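DNA replication licensing factor MCM related protein (Thermoplasma acidophilum, PDB 4ME3) is the zinc-binding N-terminal domain of an MCM-family protein, probably an ATP-driven helicase that acts on single-stranded DNA in replication. Local coordinates at residues F145-C150 / D170-S175. Numbering follows the deposited sequence.
With ZN (zinc ion), chain B.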
ATOM      1  N   PHE A 145     -15.361 -10.062  -9.697  1.00 17.03           N
ATOM      2  CA  PHE A 145     -16.196 -11.210  -9.359  1.00 20.82           C
ATOM      3  C   PHE A 145     -17.504 -11.178 -10.142  1.00 26.55           C
ATOM      4  O   PHE A 145     -18.212 -10.174 -10.138  1.00 25.78           O
ATOM      5  CB  PHE A 145     -16.498 -11.230  -7.859  1.00 22.55           C
ATOM      6  CG  PHE A 145     -15.320 -11.605  -7.006  1.00 22.66           C
ATOM      7  CD1 PHE A 145     -15.024 -12.935  -6.758  1.00 25.42           C
ATOM      8  CD2 PHE A 145     -14.513 -10.630  -6.447  1.00 21.98           C
ATOM      9  CE1 PHE A 145     -13.943 -13.282  -5.971  1.00 22.70           C
ATOM     10  CE2 PHE A 145     -13.433 -10.973  -5.659  1.00 25.36           C
ATOM     11  CZ  PHE A 145     -13.148 -12.301  -5.423  1.00 19.46           C
ATOM     12  N   GLU A 146     -17.826 -12.284 -10.806  1.00 22.18           N
ATOM     13  CA  GLU A 146     -19.044 -12.359 -11.605  1.00 18.56           C
ATOM     14  C   GLU A 146     -20.192 -12.984 -10.819  1.00 24.04           C
ATOM     15  O   GLU A 146     -20.063 -14.084 -10.275  1.00 24.55           O
ATOM     16  CB  GLU A 146     -18.795 -13.150 -12.891  1.00 26.27           C
ATOM     17  CG  GLU A 146     -20.041 -13.337 -13.741  1.00 26.07           C
ATOM     18  CD  GLU A 146     -19.760 -14.058 -15.045  1.00 38.67           C
ATOM     19  OE1 GLU A 146     -18.577 -14.339 -15.333  1.00 34.93           O
ATOM     20  OE2 GLU A 146     -20.726 -14.344 -15.784  1.00 46.52           O
ATOM     21  N   CYS A 147     -21.313 -12.270 -10.767  1.00 24.69           N
ATOM     22  CA  CYS A 147     -22.496 -12.719 -10.038  1.00 28.51           C
ATOM     23  C   CYS A 147     -23.165 -13.891 -10.747  1.00 24.03           C
ATOM     24  O   CYS A 147     -23.414 -13.835 -11.949  1.00 29.82           O
ATOM     25  CB  CYS A 147     -23.493 -11.564  -9.902  1.00 26.67           C
ATOM     26  SG  CYS A 147     -25.068 -12.026  -9.138  1.00 26.86           S
ATOM     27  N   SER A 148     -23.460 -14.949 -10.000  1.00 27.47           N
ATOM     28  CA  SER A 148     -24.084 -16.133 -10.581  1.00 34.97           C
ATOM     29  C   SER A 148     -25.495 -15.842 -11.089  1.00 40.50           C
ATOM     30  O   SER A 148     -26.030 -16.586 -11.911  1.00 41.18           O
ATOM     31  CB  SER A 148     -24.117 -17.279  -9.565  1.00 42.17           C
ATOM     32  OG  SER A 148     -24.788 -16.900  -8.376  1.00 36.00           O
ATOM     33  N   SER A 149     -26.092 -14.756 -10.607  1.00 38.75           N
ATOM     34  CA  SER A 149     -27.463 -14.417 -10.973  1.00 37.18           C
ATOM     35  C   SER A 149     -27.534 -13.481 -12.181  1.00 42.94           C
ATOM     36  O   SER A 149     -28.061 -13.855 -13.228  1.00 45.09           O
ATOM     37  CB  SER A 149     -28.192 -13.790  -9.783  1.00 42.96           C
ATOM     38  OG  SER A 149     -29.548 -13.529 -10.103  1.00 40.42           O
ATOM     39  N   CYS A 150     -27.004 -12.270 -12.035  1.00 37.93           N
ATOM     40  CA  CYS A 150     -27.088 -11.267 -13.094  1.00 37.99           C
ATOM     41  C   CYS A 150     -25.834 -11.240 -13.966  1.00 35.21           C
ATOM     42  O   CYS A 150     -25.797 -10.556 -14.989  1.00 33.99           O
ATOM     43  CB  CYS A 150     -27.326  -9.877 -12.496  1.00 37.82           C
ATOM     44  SG  CYS A 150     -25.916  -9.204 -11.581  1.00 31.04           S
ATOM     45  N   ASP A 170     -22.948  -5.860  -6.505  1.00 26.05           N
ATOM     46  CA  ASP A 170     -23.057  -4.417  -6.709  1.00 32.54           C
ATOM     47  C   ASP A 170     -24.073  -4.056  -7.785  1.00 36.41           C
ATOM     48  O   ASP A 170     -24.470  -2.896  -7.900  1.00 34.43           O
ATOM     49  CB  ASP A 170     -21.699  -3.818  -7.092  1.00 31.46           C
ATOM     50  CG  ASP A 170     -20.797  -3.593  -5.894  1.00 36.91           C
ATOM     51  OD1 ASP A 170     -21.290  -3.662  -4.747  1.00 43.75           O
ATOM     52  OD2 ASP A 170     -19.593  -3.337  -6.102  1.00 45.59           O
ATOM     53  N   HIS A 171     -24.493  -5.040  -8.575  1.00 32.63           N
ATOM     54  CA  HIS A 171     -25.368  -4.769  -9.711  1.00 39.75           C
ATOM     55  C   HIS A 171     -26.827  -5.158  -9.473  1.00 34.84           C
ATOM     56  O   HIS A 171     -27.731  -4.460  -9.927  1.00 41.76           O
ATOM     57  CB  HIS A 171     -24.837  -5.462 -10.969  1.00 33.52           C
ATOM     58  CG  HIS A 171     -23.579  -4.851 -11.504  1.00 40.24           C
ATOM     59  ND1 HIS A 171     -23.582  -3.742 -12.322  1.00 46.97           N
ATOM     60  CD2 HIS A 171     -22.280  -5.189 -11.334  1.00 39.13           C
ATOM     61  CE1 HIS A 171     -22.338  -3.425 -12.635  1.00 53.91           C
ATOM     62  NE2 HIS A 171     -21.528  -4.287 -12.047  1.00 46.63           N
ATOM     63  N   CYS A 172     -27.061  -6.265  -8.771  1.00 32.79           N
ATOM     64  CA  CYS A 172     -28.430  -6.735  -8.550  1.00 26.40           C
ATOM     65  C   CYS A 172     -28.841  -6.751  -7.074  1.00 27.66           C
ATOM     66  O   CYS A 172     -30.017  -6.912  -6.759  1.00 31.31           O
ATOM     67  CB  CYS A 172     -28.629  -8.121  -9.171  1.00 32.56           C
ATOM     68  SG  CYS A 172     -27.913  -9.492  -8.241  1.00 29.90           S
ATOM     69  N   GLY A 173     -27.878  -6.593  -6.172  1.00 29.66           N
ATOM     70  CA  GLY A 173     -28.187  -6.444  -4.761  1.00 34.45           C
ATOM     71  C   GLY A 173     -28.449  -7.733  -3.999  1.00 34.07           C
ATOM     72  O   GLY A 173     -28.683  -7.700  -2.790  1.00 37.53           O
ATOM     73  N   LEU A 174     -28.419  -8.867  -4.689  1.00 28.33           N
ATOM     74  CA  LEU A 174     -28.572 -10.155  -4.021  1.00 34.71           C
ATOM     75  C   LEU A 174     -27.294 -10.484  -3.256  1.00 36.40           C
ATOM     76  O   LEU A 174     -26.235  -9.922  -3.538  1.00 30.69           O
ATOM     77  CB  LEU A 174     -28.885 -11.256  -5.035  1.00 34.87           C
ATOM     78  CG  LEU A 174     -30.175 -11.072  -5.836  1.00 36.78           C
ATOM     79  CD1 LEU A 174     -30.339 -12.189  -6.849  1.00 31.31           C
ATOM     80  CD2 LEU A 174     -31.387 -11.005  -4.915  1.00 32.39           C
ATOM     81  N   SER A 175     -27.392 -11.387  -2.286  1.00 34.88           N
ATOM     82  CA  SER A 175     -26.238 -11.752  -1.470  1.00 42.13           C
ATOM     83  C   SER A 175     -26.094 -13.266  -1.351  1.00 43.45           C
ATOM     84  O   SER A 175     -27.031 -14.017  -1.629  1.00 39.47           O
ATOM     85  CB  SER A 175     -26.357 -11.140  -0.075  1.00 43.30           C
ATOM     86  OG  SER A 175     -27.341 -11.814   0.687  1.00 49.34           O
TER
HETATM   87 ZN    ZN B 301     -25.927  -9.864  -9.393  1.00 29.20          ZN
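C150 and C172 bring the two backbones together, their CA atoms 6.6 Å apart, where the turn 148-150 that follows strand 123-147 faces the irregular segment 170-175 across a zinc ion. The metal is the main link: C147 SG, C150 SG and C172 SG each bind zinc at 2.3 Å, and C169 SG supplies the fourth thiolate. C150 and C172 both set SG between their own backbone N and carbonyl carbon (chi1 69° and 76°), which turns the sulfurs inward to the ion while the methylenes pack against each other, CB of C150 4.0 Å from CB of C172. H171 adds its CB, 3.9 Å from C150 SG. Two N-H groups of the turn converge on C147 SG, S149 N at 3.3 Å and C150 N at 3.5 Å, the latter nearly straight (165°); L174 N bonds weakly to C172 SG. Such N-H donors probably offset part of the thiolate charge. To one side of the zinc, L174 reaches across with one methyl, CD1, in van der Waals contact with OG of S149 at 3.6 Å. Two CxxC pairs, C147/C150 and C169/C172, thus form the Cys4 site of the zinc-binding module that projects from the OB domain in MCM N-terminal regions.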